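Local coordinates for serine-rich Repeat Adhesion Glycoprotein (Srr1) (Streptococcus agalactiae, PDB 4MBO) that binds fibrinogen as a streptococcal surface adhesin, probably through the groove between its two immunoglobulin-like beta domains, at residues 41-46 / 139-144; 69-72 / 76-79; 100-105 / 120-125; 126-131 / 177-182; 238-243 / 281-286. All blocks are in the same frame, centred on the assembly; numbering follows the deposited sequence. Where two conformers were deposited one is given.

Contact 1. Residues 41-46 / 139-144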
# COMPACT_ATOMS: atom_id res chain seq x y z
N GLU A 41 5.59 -0.57 8.60
CA GLU A 41 5.16 -1.48 9.67
C GLU A 41 4.05 -2.44 9.22
O GLU A 41 3.30 -2.17 8.27
CB GLU A 41 4.71 -0.69 10.90
CG GLU A 41 5.86 0.01 11.58
CD GLU A 41 5.54 0.62 12.92
OE1 GLU A 41 4.34 0.83 13.24
OE2 GLU A 41 6.52 0.89 13.67
N ASN A 42 3.91 -3.56 9.94
CA ASN A 42 2.92 -4.55 9.65
C ASN A 42 2.70 -5.38 10.89
O ASN A 42 3.43 -5.21 11.90
CB ASN A 42 3.32 -5.43 8.43
CG ASN A 42 4.65 -6.12 8.61
OD1 ASN A 42 5.67 -5.65 8.09
ND2 ASN A 42 4.68 -7.20 9.38
N LEU A 43 1.69 -6.22 10.83
CA LEU A 43 1.39 -7.19 11.89
C LEU A 43 1.95 -8.53 11.47
O LEU A 43 2.44 -8.68 10.35
CB LEU A 43 -0.11 -7.30 12.10
CG LEU A 43 -0.79 -6.00 12.55
CD1 LEU A 43 -2.31 -6.13 12.52
CD2 LEU A 43 -0.28 -5.54 13.91
N VAL A 44 1.91 -9.50 12.38
CA VAL A 44 2.41 -10.83 12.07
C VAL A 44 1.32 -11.86 12.40
O VAL A 44 0.73 -11.84 13.48
CB VAL A 44 3.71 -11.15 12.85
CG1 VAL A 44 4.14 -12.58 12.55
CG2 VAL A 44 4.84 -10.19 12.42
N LEU A 45 1.06 -12.73 11.45
CA LEU A 45 0.14 -13.84 11.61
C LEU A 45 0.91 -15.14 11.75
O LEU A 45 1.82 -15.43 10.97
CB LEU A 45 -0.73 -13.95 10.36
CG LEU A 45 -1.64 -15.20 10.25
CD1 LEU A 45 -2.66 -15.22 11.38
CD2 LEU A 45 -2.32 -15.22 8.89
N ASN A 46 0.53 -15.94 12.74
CA ASN A 46 1.09 -17.27 12.79
C ASN A 46 0.01 -18.29 13.10
O ASN A 46 -0.99 -18.00 13.77
CB ASN A 46 2.22 -17.39 13.77
CG ASN A 46 1.77 -17.41 15.18
OD1 ASN A 46 1.51 -16.38 15.77
ND2 ASN A 46 1.71 -18.62 15.77
N GLN A 139 -8.68 -0.14 15.32
CA GLN A 139 -9.40 -0.97 14.37
C GLN A 139 -9.25 -2.41 14.84
O GLN A 139 -8.27 -2.73 15.49
CB GLN A 139 -8.79 -0.82 12.98
CG GLN A 139 -8.66 0.62 12.51
CD GLN A 139 -10.01 1.29 12.42
OE1 GLN A 139 -10.81 0.98 11.53
NE2 GLN A 139 -10.25 2.27 13.28
N CYS A 140 -10.19 -3.26 14.47
CA CYS A 140 -10.20 -4.67 14.88
C CYS A 140 -9.76 -5.58 13.71
O CYS A 140 -10.32 -5.51 12.61
CB CYS A 140 -11.63 -5.00 15.34
SG CYS A 140 -12.06 -6.75 15.32
N PHE A 141 -8.73 -6.39 13.95
CA PHE A 141 -8.16 -7.31 12.95
C PHE A 141 -8.30 -8.72 13.47
O PHE A 141 -7.96 -8.97 14.60
CB PHE A 141 -6.71 -6.99 12.65
CG PHE A 141 -6.50 -5.57 12.22
CD1 PHE A 141 -6.76 -5.18 10.92
CD2 PHE A 141 -6.06 -4.62 13.12
CE1 PHE A 141 -6.61 -3.89 10.52
CE2 PHE A 141 -5.90 -3.30 12.72
CZ PHE A 141 -6.16 -2.95 11.42
N THR A 142 -8.81 -9.62 12.65
CA THR A 142 -9.00 -11.02 13.05
C THR A 142 -8.57 -12.01 11.97
O THR A 142 -8.50 -11.70 10.79
CB THR A 142 -10.47 -11.34 13.46
OG1 THR A 142 -11.39 -11.22 12.34
CG2 THR A 142 -10.93 -10.42 14.61
N ALA A 143 -8.33 -13.24 12.41
CA ALA A 143 -8.00 -14.34 11.54
C ALA A 143 -8.58 -15.59 12.15
O ALA A 143 -8.49 -15.79 13.36
CB ALA A 143 -6.51 -14.48 11.36
N THR A 144 -9.10 -16.47 11.31
CA THR A 144 -9.73 -17.71 11.73
C THR A 144 -9.18 -18.92 11.00
O THR A 144 -8.97 -18.88 9.80
CB THR A 144 -11.25 -17.65 11.45
OG1 THR A 144 -11.84 -16.61 12.24
CG2 THR A 144 -11.95 -18.95 11.78

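Contact 2. Residues 69-72 / 76-79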
# COMPACT_ATOMS: atom_id res chain seq x y z
N ASP A 69 -4.82 -7.86 4.79
CA ASP A 69 -4.31 -8.51 3.57
C ASP A 69 -2.89 -9.02 3.81
O ASP A 69 -2.30 -8.75 4.85
CB ASP A 69 -4.43 -7.62 2.33
CG ASP A 69 -3.51 -6.43 2.33
OD1 ASP A 69 -2.31 -6.63 2.58
OD2 ASP A 69 -3.99 -5.30 1.99
N THR A 70 -2.39 -9.82 2.88
CA THR A 70 -1.05 -10.40 2.93
C THR A 70 -0.04 -9.64 2.06
O THR A 70 1.07 -10.12 1.82
CB THR A 70 -1.10 -11.84 2.37
OG1 THR A 70 -1.64 -11.80 1.03
CG2 THR A 70 -1.97 -12.70 3.27
N GLN A 71 -0.45 -8.45 1.62
CA GLN A 71 0.29 -7.68 0.61
C GLN A 71 0.98 -6.35 0.99
O GLN A 71 2.10 -6.08 0.52
CB GLN A 71 -0.68 -7.37 -0.52
CG GLN A 71 -1.16 -8.60 -1.25
CD GLN A 71 -2.19 -8.26 -2.30
OE1 GLN A 71 -3.05 -7.42 -2.06
NE2 GLN A 71 -2.13 -8.95 -3.45
N GLY A 72 0.31 -5.50 1.73
CA GLY A 72 0.80 -4.16 2.00
C GLY A 72 0.68 -3.37 0.70
O GLY A 72 -0.45 -3.20 0.17
N ILE A 76 1.52 -9.44 -5.17
CA ILE A 76 1.64 -10.91 -5.21
C ILE A 76 0.46 -11.56 -4.51
O ILE A 76 0.07 -11.14 -3.39
CB ILE A 76 2.93 -11.36 -4.51
CG1 ILE A 76 4.14 -10.73 -5.18
CG2 ILE A 76 3.07 -12.89 -4.55
CD1 ILE A 76 5.45 -11.00 -4.48
N LEU A 77 -0.11 -12.57 -5.16
CA LEU A 77 -1.23 -13.33 -4.55
C LEU A 77 -0.73 -14.57 -3.80
O LEU A 77 -1.33 -14.98 -2.80
CB LEU A 77 -2.23 -13.75 -5.60
CG LEU A 77 -2.95 -12.60 -6.29
CD1 LEU A 77 -3.82 -13.18 -7.40
CD2 LEU A 77 -3.73 -11.77 -5.32
N LYS A 78 0.35 -15.17 -4.28
CA LYS A 78 0.92 -16.33 -3.64
C LYS A 78 1.34 -15.95 -2.23
O LYS A 78 1.57 -14.77 -1.92
CB LYS A 78 2.14 -16.81 -4.42
CG LYS A 78 1.82 -17.07 -5.89
CD LYS A 78 1.33 -18.48 -6.14
CE LYS A 78 2.49 -19.39 -6.52
NZ LYS A 78 3.07 -19.01 -7.84
N VAL A 79 1.34 -16.94 -1.35
CA VAL A 79 1.94 -16.79 -0.02
C VAL A 79 3.06 -17.83 0.02
O VAL A 79 3.25 -18.58 -0.91
CB VAL A 79 0.93 -16.95 1.13
CG1 VAL A 79 -0.08 -15.80 1.10
CG2 VAL A 79 0.25 -18.30 1.09
O HOH W 1 0.11 -12.49 -0.96

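Contact 3. Residues 100-105 / 120-125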
# COMPACT_ATOMS: atom_id res chain seq x y z
N HIS A 100 -10.66 -12.36 1.13
CA HIS A 100 -9.67 -12.09 2.19
C HIS A 100 -9.26 -13.41 2.86
O HIS A 100 -8.80 -13.42 3.98
CB HIS A 100 -10.13 -11.04 3.19
CG HIS A 100 -10.15 -9.67 2.61
ND1 HIS A 100 -9.20 -8.71 2.91
CD2 HIS A 100 -11.02 -9.09 1.75
CE1 HIS A 100 -9.45 -7.63 2.20
NE2 HIS A 100 -10.54 -7.83 1.48
N ASN A 101 -9.37 -14.51 2.13
CA ASN A 101 -8.93 -15.80 2.65
C ASN A 101 -7.65 -16.25 2.00
O ASN A 101 -7.36 -15.94 0.83
CB ASN A 101 -9.94 -16.92 2.39
CG ASN A 101 -11.23 -16.72 3.14
OD1 ASN A 101 -11.29 -15.97 4.08
ND2 ASN A 101 -12.27 -17.40 2.70
N ILE A 102 -6.84 -16.98 2.78
CA ILE A 102 -5.65 -17.63 2.28
C ILE A 102 -5.99 -19.13 2.12
O ILE A 102 -6.34 -19.80 3.09
CB ILE A 102 -4.45 -17.49 3.20
CG1 ILE A 102 -4.26 -16.03 3.64
CG2 ILE A 102 -3.23 -18.06 2.51
CD1 ILE A 102 -3.37 -15.86 4.83
N THR A 103 -5.94 -19.63 0.91
CA THR A 103 -6.27 -21.00 0.61
C THR A 103 -5.00 -21.76 0.30
O THR A 103 -4.21 -21.37 -0.58
CB THR A 103 -7.20 -21.12 -0.61
OG1 THR A 103 -8.40 -20.41 -0.36
CG2 THR A 103 -7.56 -22.57 -0.94
N TYR A 104 -4.80 -22.83 1.05
CA TYR A 104 -3.67 -23.74 0.87
C TYR A 104 -4.15 -25.05 0.27
O TYR A 104 -5.18 -25.60 0.67
CB TYR A 104 -2.98 -24.03 2.20
CG TYR A 104 -2.20 -22.87 2.74
CD1 TYR A 104 -0.86 -22.69 2.40
CD2 TYR A 104 -2.76 -22.00 3.65
CE1 TYR A 104 -0.14 -21.62 2.93
CE2 TYR A 104 -2.06 -20.94 4.17
CZ TYR A 104 -0.75 -20.76 3.83
OH TYR A 104 -0.11 -19.68 4.38
N THR A 105 -3.39 -25.56 -0.70
CA THR A 105 -3.70 -26.80 -1.38
C THR A 105 -2.60 -27.83 -1.16
O THR A 105 -1.42 -27.55 -1.45
CB THR A 105 -3.88 -26.55 -2.88
OG1 THR A 105 -4.87 -25.52 -3.08
CG2 THR A 105 -4.31 -27.84 -3.61
N VAL A 120 3.25 -21.91 10.21
CA VAL A 120 3.47 -20.77 9.35
C VAL A 120 3.50 -19.45 10.12
O VAL A 120 2.72 -19.26 11.09
CB VAL A 120 2.31 -20.67 8.32
CG1 VAL A 120 2.41 -19.40 7.46
CG2 VAL A 120 2.28 -21.90 7.43
N ASN A 121 4.43 -18.59 9.70
CA ASN A 121 4.54 -17.21 10.14
C ASN A 121 4.53 -16.37 8.87
O ASN A 121 5.15 -16.74 7.87
CB ASN A 121 5.85 -16.93 10.86
CG ASN A 121 5.94 -17.61 12.20
OD1 ASN A 121 5.17 -17.33 13.12
ND2 ASN A 121 6.93 -18.46 12.34
N MET A 122 3.78 -15.27 8.87
CA MET A 122 3.85 -14.36 7.72
C MET A 122 3.39 -12.96 8.11
O MET A 122 2.60 -12.79 9.06
CB MET A 122 2.96 -14.86 6.59
CG MET A 122 1.52 -14.60 6.85
SD MET A 122 0.44 -15.10 5.48
CE MET A 122 0.54 -16.81 5.75
N PRO A 123 3.90 -11.95 7.40
CA PRO A 123 3.39 -10.61 7.65
C PRO A 123 1.99 -10.42 7.06
O PRO A 123 1.64 -10.98 6.02
CB PRO A 123 4.40 -9.69 6.94
CG PRO A 123 4.95 -10.53 5.87
CD PRO A 123 5.01 -11.93 6.44
N VAL A 124 1.19 -9.65 7.77
CA VAL A 124 -0.13 -9.23 7.29
C VAL A 124 -0.25 -7.73 7.58
O VAL A 124 0.33 -7.23 8.53
CB VAL A 124 -1.31 -9.99 7.90
CG1 VAL A 124 -1.31 -11.44 7.45
CG2 VAL A 124 -1.36 -9.89 9.40
N TRP A 125 -1.01 -7.04 6.74
CA TRP A 125 -1.16 -5.61 6.83
C TRP A 125 -2.62 -5.18 6.93
O TRP A 125 -3.49 -5.79 6.27
CB TRP A 125 -0.65 -4.96 5.53
CG TRP A 125 0.82 -4.91 5.34
CD1 TRP A 125 1.61 -3.82 5.54
CD2 TRP A 125 1.66 -5.95 4.87
NE1 TRP A 125 2.90 -4.13 5.23
CE2 TRP A 125 2.96 -5.42 4.80
CE3 TRP A 125 1.43 -7.28 4.45
CZ2 TRP A 125 4.06 -6.18 4.39
CZ3 TRP A 125 2.53 -8.03 4.02
CH2 TRP A 125 3.82 -7.47 3.98

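Contact 4. Residues 126-131 / 177-182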
# COMPACT_ATOMS: atom_id res chain seq x y z
N PRO A 126 -2.90 -4.14 7.72
CA PRO A 126 -4.17 -3.45 7.58
C PRO A 126 -4.28 -3.07 6.10
O PRO A 126 -3.33 -2.48 5.53
CB PRO A 126 -4.01 -2.20 8.46
CG PRO A 126 -3.01 -2.64 9.49
CD PRO A 126 -2.04 -3.47 8.71
N ASP A 127 -5.38 -3.42 5.45
CA ASP A 127 -5.51 -3.26 4.00
C ASP A 127 -5.66 -1.80 3.67
O ASP A 127 -6.63 -1.15 4.08
CB ASP A 127 -6.68 -4.11 3.49
CG ASP A 127 -6.86 -4.08 2.00
OD1 ASP A 127 -6.41 -3.14 1.31
OD2 ASP A 127 -7.47 -5.04 1.47
N GLN A 128 -4.69 -1.28 2.91
CA GLN A 128 -4.64 0.15 2.59
C GLN A 128 -5.77 0.66 1.74
O GLN A 128 -5.97 1.89 1.62
CB GLN A 128 -3.27 0.53 1.98
CG GLN A 128 -2.98 -0.05 0.60
CD GLN A 128 -1.68 0.45 0.02
OE1 GLN A 128 -0.77 0.86 0.76
NE2 GLN A 128 -1.57 0.40 -1.29
N ARG A 129 -6.50 -0.27 1.09
CA ARG A 129 -7.65 0.10 0.28
C ARG A 129 -8.92 0.22 1.12
O ARG A 129 -9.89 0.83 0.67
CB ARG A 129 -7.84 -0.96 -0.80
CG ARG A 129 -6.73 -0.94 -1.85
CD ARG A 129 -6.46 -2.29 -2.49
NE ARG A 129 -5.77 -3.18 -1.53
CZ ARG A 129 -4.86 -4.09 -1.85
NH1 ARG A 129 -4.26 -4.81 -0.90
NH2 ARG A 129 -4.52 -4.29 -3.12
N ILE A 130 -8.92 -0.40 2.29
CA ILE A 130 -10.06 -0.46 3.21
C ILE A 130 -9.89 0.55 4.34
O ILE A 130 -10.76 1.39 4.55
CB ILE A 130 -10.24 -1.88 3.75
CG1 ILE A 130 -10.42 -2.87 2.58
CG2 ILE A 130 -11.41 -1.95 4.73
CD1 ILE A 130 -11.64 -2.60 1.76
N ILE A 131 -8.78 0.47 5.07
CA ILE A 131 -8.42 1.47 6.09
C ILE A 131 -7.47 2.39 5.33
O ILE A 131 -6.26 2.33 5.51
CB ILE A 131 -7.76 0.85 7.31
CG1 ILE A 131 -8.64 -0.26 7.89
CG2 ILE A 131 -7.48 1.90 8.38
CD1 ILE A 131 -7.98 -1.07 8.97
N ILE A 177 4.82 6.02 -2.32
CA ILE A 177 4.96 4.89 -3.17
C ILE A 177 3.89 3.96 -2.63
O ILE A 177 3.97 3.48 -1.48
CB ILE A 177 6.35 4.25 -3.06
CG1 ILE A 177 7.38 5.25 -3.59
CG2 ILE A 177 6.36 2.95 -3.80
CD1 ILE A 177 8.83 4.82 -3.48
N MET A 178 2.83 3.76 -3.41
CA MET A 178 1.70 3.00 -2.90
C MET A 178 1.44 1.68 -3.57
O MET A 178 0.48 0.98 -3.24
CB MET A 178 0.45 3.88 -2.87
CG MET A 178 0.18 4.66 -4.13
SD MET A 178 -0.03 3.63 -5.57
CE MET A 178 -1.57 2.75 -5.13
N LYS A 179 2.31 1.29 -4.50
CA LYS A 179 2.16 0.01 -5.19
C LYS A 179 3.47 -0.44 -5.78
O LYS A 179 4.19 0.37 -6.39
CB LYS A 179 1.14 0.09 -6.32
CG LYS A 179 0.61 -1.25 -6.82
CD LYS A 179 -0.22 -2.02 -5.79
CE LYS A 179 -1.36 -1.17 -5.22
NZ LYS A 179 -2.36 -1.99 -4.48
N LEU A 180 3.77 -1.71 -5.59
CA LEU A 180 4.89 -2.37 -6.24
C LEU A 180 4.30 -3.56 -6.99
O LEU A 180 3.78 -4.48 -6.38
CB LEU A 180 5.93 -2.83 -5.23
CG LEU A 180 6.64 -1.76 -4.40
CD1 LEU A 180 7.55 -2.44 -3.35
CD2 LEU A 180 7.42 -0.77 -5.26
N ASP A 181 4.38 -3.55 -8.31
CA ASP A 181 3.80 -4.63 -9.14
C ASP A 181 4.87 -5.66 -9.41
O ASP A 181 5.89 -5.36 -10.06
CB ASP A 181 3.24 -4.05 -10.42
CG ASP A 181 2.44 -5.06 -11.23
OD1 ASP A 181 2.86 -6.25 -11.31
OD2 ASP A 181 1.39 -4.65 -11.78
N ASP A 182 4.62 -6.88 -8.92
CA ASP A 182 5.54 -7.99 -9.02
C ASP A 182 5.81 -8.45 -10.45
O ASP A 182 6.96 -8.68 -10.83
CB ASP A 182 5.02 -9.19 -8.21
CG ASP A 182 3.69 -9.75 -8.75
OD1 ASP A 182 2.81 -8.97 -9.17
OD2 ASP A 182 3.51 -10.99 -8.72

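Contact 5. Residues 238-243 / 281-286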
# COMPACT_ATOMS: atom_id res chain seq x y z
N LYS A 238 -11.93 16.34 -0.38
CA LYS A 238 -12.76 15.46 0.44
C LYS A 238 -12.84 14.03 -0.13
O LYS A 238 -13.34 13.11 0.54
CB LYS A 238 -14.18 16.02 0.60
CG LYS A 238 -15.03 15.83 -0.63
CD LYS A 238 -16.46 16.27 -0.41
CE LYS A 238 -17.31 15.92 -1.61
NZ LYS A 238 -16.72 16.54 -2.82
N ASN A 239 -12.39 13.85 -1.36
CA ASN A 239 -12.37 12.53 -2.00
C ASN A 239 -11.03 11.79 -1.87
O ASN A 239 -10.94 10.64 -2.30
CB ASN A 239 -12.71 12.67 -3.47
CG ASN A 239 -14.09 13.21 -3.69
OD1 ASN A 239 -15.04 12.70 -3.12
ND2 ASN A 239 -14.22 14.25 -4.52
N LEU A 240 -10.03 12.45 -1.31
CA LEU A 240 -8.70 11.88 -1.22
C LEU A 240 -8.53 11.01 0.02
O LEU A 240 -9.02 11.34 1.11
CB LEU A 240 -7.65 12.98 -1.18
CG LEU A 240 -7.60 13.89 -2.41
CD1 LEU A 240 -6.60 15.00 -2.12
CD2 LEU A 240 -7.22 13.16 -3.69
N THR A 241 -7.82 9.90 -0.15
CA THR A 241 -7.45 9.04 0.96
C THR A 241 -6.00 9.36 1.35
O THR A 241 -5.30 10.12 0.67
CB THR A 241 -7.55 7.54 0.55
OG1 THR A 241 -6.59 7.28 -0.50
CG2 THR A 241 -8.95 7.21 0.13
N ASP A 242 -5.52 8.78 2.45
CA ASP A 242 -4.16 8.96 2.88
C ASP A 242 -3.25 7.87 2.27
O ASP A 242 -2.05 8.08 2.05
CB ASP A 242 -4.09 8.93 4.41
CG ASP A 242 -4.89 10.07 5.09
OD1 ASP A 242 -4.98 11.19 4.51
OD2 ASP A 242 -5.42 9.83 6.18
N SER A 243 -3.79 6.67 2.02
CA SER A 243 -2.98 5.62 1.38
C SER A 243 -2.78 5.86 -0.10
O SER A 243 -1.84 5.34 -0.68
CB SER A 243 -3.64 4.25 1.51
OG SER A 243 -4.81 4.22 0.71
N THR A 281 -11.05 24.13 -3.08
CA THR A 281 -11.82 23.00 -3.60
C THR A 281 -11.21 22.28 -4.78
O THR A 281 -11.81 21.35 -5.34
CB THR A 281 -13.25 23.47 -3.97
OG1 THR A 281 -13.15 24.62 -4.81
CG2 THR A 281 -14.00 23.86 -2.72
N THR A 282 -9.98 22.65 -5.13
CA THR A 282 -9.28 22.00 -6.21
C THR A 282 -8.04 21.29 -5.69
O THR A 282 -7.15 21.95 -5.11
CB THR A 282 -8.80 23.01 -7.26
OG1 THR A 282 -9.94 23.62 -7.87
CG2 THR A 282 -7.95 22.37 -8.32
N SER A 283 -7.99 19.98 -5.89
CA SER A 283 -6.80 19.19 -5.59
C SER A 283 -6.43 18.41 -6.84
O SER A 283 -7.29 18.13 -7.71
CB SER A 283 -7.03 18.23 -4.43
OG SER A 283 -7.37 18.94 -3.23
N TYR A 284 -5.15 18.12 -7.02
CA TYR A 284 -4.71 17.31 -8.14
C TYR A 284 -3.97 16.09 -7.61
O TYR A 284 -3.40 16.11 -6.52
CB TYR A 284 -3.78 18.06 -9.09
CG TYR A 284 -4.41 19.25 -9.76
CD1 TYR A 284 -5.27 19.09 -10.83
CD2 TYR A 284 -4.15 20.52 -9.30
CE1 TYR A 284 -5.88 20.17 -11.43
CE2 TYR A 284 -4.72 21.62 -9.92
CZ TYR A 284 -5.59 21.44 -10.97
OH TYR A 284 -6.18 22.54 -11.57
N VAL A 285 -4.05 15.00 -8.36
CA VAL A 285 -3.31 13.79 -8.06
C VAL A 285 -2.48 13.48 -9.32
O VAL A 285 -3.00 13.37 -10.42
CB VAL A 285 -4.24 12.64 -7.73
CG1 VAL A 285 -3.43 11.41 -7.43
CG2 VAL A 285 -5.17 13.00 -6.57
N VAL A 286 -1.17 13.34 -9.13
CA VAL A 286 -0.26 12.99 -10.20
C VAL A 286 0.22 11.57 -9.96
O VAL A 286 0.84 11.27 -8.91
CB VAL A 286 0.96 13.92 -10.28
CG1 VAL A 286 1.87 13.44 -11.40
CG2 VAL A 286 0.52 15.37 -10.46

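Contact 1. Residues 41-46 / 139-144
Leu43 and Leu45 reach Phe141 and Ala143 across the interior of a beta sandwich, a worked case of how two facing sheets meet through alternate residues. Taken in order along 41-46, Asn42 precedes the strand, and its ND2 donates to the carbonyl O of Leu43 at 2.9 Å. That donor stands above the carbonyl plane, 46° out of it, and ties the start of strand 43-51 to its own backbone. Leu43 follows and turns inward. Its CG lies anti to the carbonyl carbon (chi1 -62°), which carries CD1 to 4.1 Å from Phe141 CD2; the leucine side chain crosses the phenylalanine at about a right angle and meets the ring obliquely. Leu45 also faces inside, with CG anti to its backbone N (chi1 171°), and its CD1 lies 3.9 Å from Ala143 CB. The CA atoms of Leu45 and Ala143 are 8.2 Å apart, against 9.6 Å for those of Leu43 and Phe141, consistent with the small size of alanine. Pro126 and Ile131 pack on the Phe141 ring, and Ile22 touches both Leu45 and Ala143. The backbones of Leu43 and Leu45 pair with Val124 and Met122, and that of Gln139 with Glu154, so neither strand hydrogen-bonds to the other. All four contacting residues are buried and every touch between the segments is apolar: the join rests on shape and on exclusion of water.

Contact 2. Residues 69-72 / 76-79
Gln71 reaches across to the backbone of Ile76, and this is the direct hydrogen bond between the two arms of the loop. NE2 donates a hydrogen bond to Ile76 O at 3.1 Å, nearly straight at 166°. The oxygen lies in the glutamine amide plane, but the donor stands well above the carbonyl plane, 64° out of it. The side chain gets there by running extended beyond CG. The other end of the amide, OE1, is hydrogen-bonded to Arg129, so both ends of the group are held and its rotation is fixed.

A water supplies the second polar link. It accepts from Thr70 OG1 at 2.7 Å and donates to Ile76 O at 2.8 Å and to Lys78 O at 2.9 Å, so that Ile76 O accepts two hydrogen bonds, one from the amide and one from the water.

Within 69-72 the turn is built by Asp69. Its OD1 accepts from Gln71 N at 2.8 Å, which makes an Asx turn. Gly72 N reaches Asp69 OD1 from the same face of the carboxylate, at 3.0 Å.

Van der Waals contacts are lighter. Leu77 CD2 lies beside the amide nitrogen of Gln71, 3.7 Å from NE2, while Thr70 CG2 meets Val79 CG1, methyl to methyl, at 4.2 Å.

The loop runs from strand 68-69 to strand 82-83, at opposite sheets of the sandwich. Asp69 pairs by its backbone with Trp125 of strand 116-126, whereas Leu77 and Val79 bond to Tyr95 and Gly93 of strand 89-95; Thr70 and Val79 both rest on Ile102 of strand 101-106.

Contact 3. Residues 100-105 / 120-125
Ile102 and Tyr104 face Val120 and Met122 across the core of the immunoglobulin-like beta sandwich, each pair coming from a strand of a different sheet. The two strand axes approach to 12.2 Å and run at 153°, close to antiparallel, a spacing that side chains alone must fill. Met122 and Tyr104 do most of it. The CG of Met122 sits between the backbone N and the carbonyl carbon (chi1 76°), and after an extended step the chain bends again at chi3, turning the methyl toward the Tyr104 hydroxyl. The sulfur is thereby brought tip to tip with Ile102, whose CD1 stops 3.9 Å from Met122 SD.

Tyr104 approaches Val120 and Met122 from the opposite direction, hydroxyl end foremost. Its ring meets that of Phe60 on the neighbouring strand with planes only about 10° apart, and Val79 and Ile82 also touch it. Val120, with CG1 anti to the backbone N, extends that methyl to 4.0 Å from Tyr104 OH. The same hydroxyl oxygen meets Met122 more tightly, with OH and CE 3.2 Å apart, a close packing contact between oxygen and methyl.

Contact 4. Residues 126-131 / 177-182
The amide of Gln128 and the guanidinium of Arg129 are the flat groups that face strand 169-181. Gln128 NE2 donates in the plane of its amide, to Met178 O at 2.9 Å; the oxygen is 2° out of that plane, and the donor lies in the carbonyl plane. Arg129 keeps an edge for its own segment, where NE meets Asp127 OD1 at 2.9 Å in a salt bridge that is almost straight at 173°. Asp127 OD1 also accepts from Arg129 N, which makes an Asx turn and orients the arginine. Arg129 NH1 makes a second salt bridge, with Asp69 OD2.

Against the guanidinium, Lys179 arrives obliquely, its side chain crossing at about a right angle; bends at chi2 and chi3 bring NZ to within 3.4 Å of Arg129 NH2. Two donors cannot bond each other. Asp245 OD2 makes a salt bridge with Lys179 NZ, and this probably offsets the like charges; it also accepts from Gln128 NE2. Gln128 OE1 is taken by Arg176 NH2.

Polar and charge-rich, this is an interface between domains, joining the Ig-like domain to the C-terminal adhesin domain. In related fibrinogen-binding adhesins the ligand lies in the groove between two such domains.

Contact 5. Residues 238-243 / 281-286
This is a buried apolar contact in the C-terminal adhesin domain, where the loop after strand 229-235 folds over one face of strand 283-290. A single leucine carries it. Leu240 points its side chain into the sheet and divides its two methyls between two residues that lie on the same side of the strand: CD1 stands 4.0 Å from Ser283 CB, and CD2 is 3.5 Å from Val285 CG2, a snug fit between methyls. With CG anti to the carbonyl carbon (chi1 -62°), the fork drops onto the strand, and the leucine and valine side chains run antiparallel, overlapping alongside. Val285 meets it with the methyl that is anti to its own carbonyl carbon.

Tyr284, between them, points away and packs against Lys234 and Ile193. Gln192 and Thr235 also touch Leu240, and Ile190 supports Val285, so the leucine rests among strands 186-202, 229-235 and 283-290. A bound calcium ion lies about 6 Å from its side chain.

Ser283 offers Leu240 its methylene side, while its OG is hydrogen-bonded to Asn194 O. The polar atom is therefore satisfied inside the sheet, and the loop is held here by van der Waals packing and burial.

From the N terminus, contact 1 joins residues 41-46 to 139-144 and so closes a long loop through the sandwich of the first domain. Contacts 2 and 3 both fall within that loop, one after the other: contact 2 closes a short loop, and contact 3 bridges the facing sheets farther along. Contact 4 starts inside the same loop, at 126-131, but ends beyond it at 177-182, so the two cross; it ties the first domain to the second. Contact 5 comes later, in series, within the second domain. It touches contact 4 where Gln128 O meets Ser243 OG, while Arg129 bonds back to the loop of contact 2.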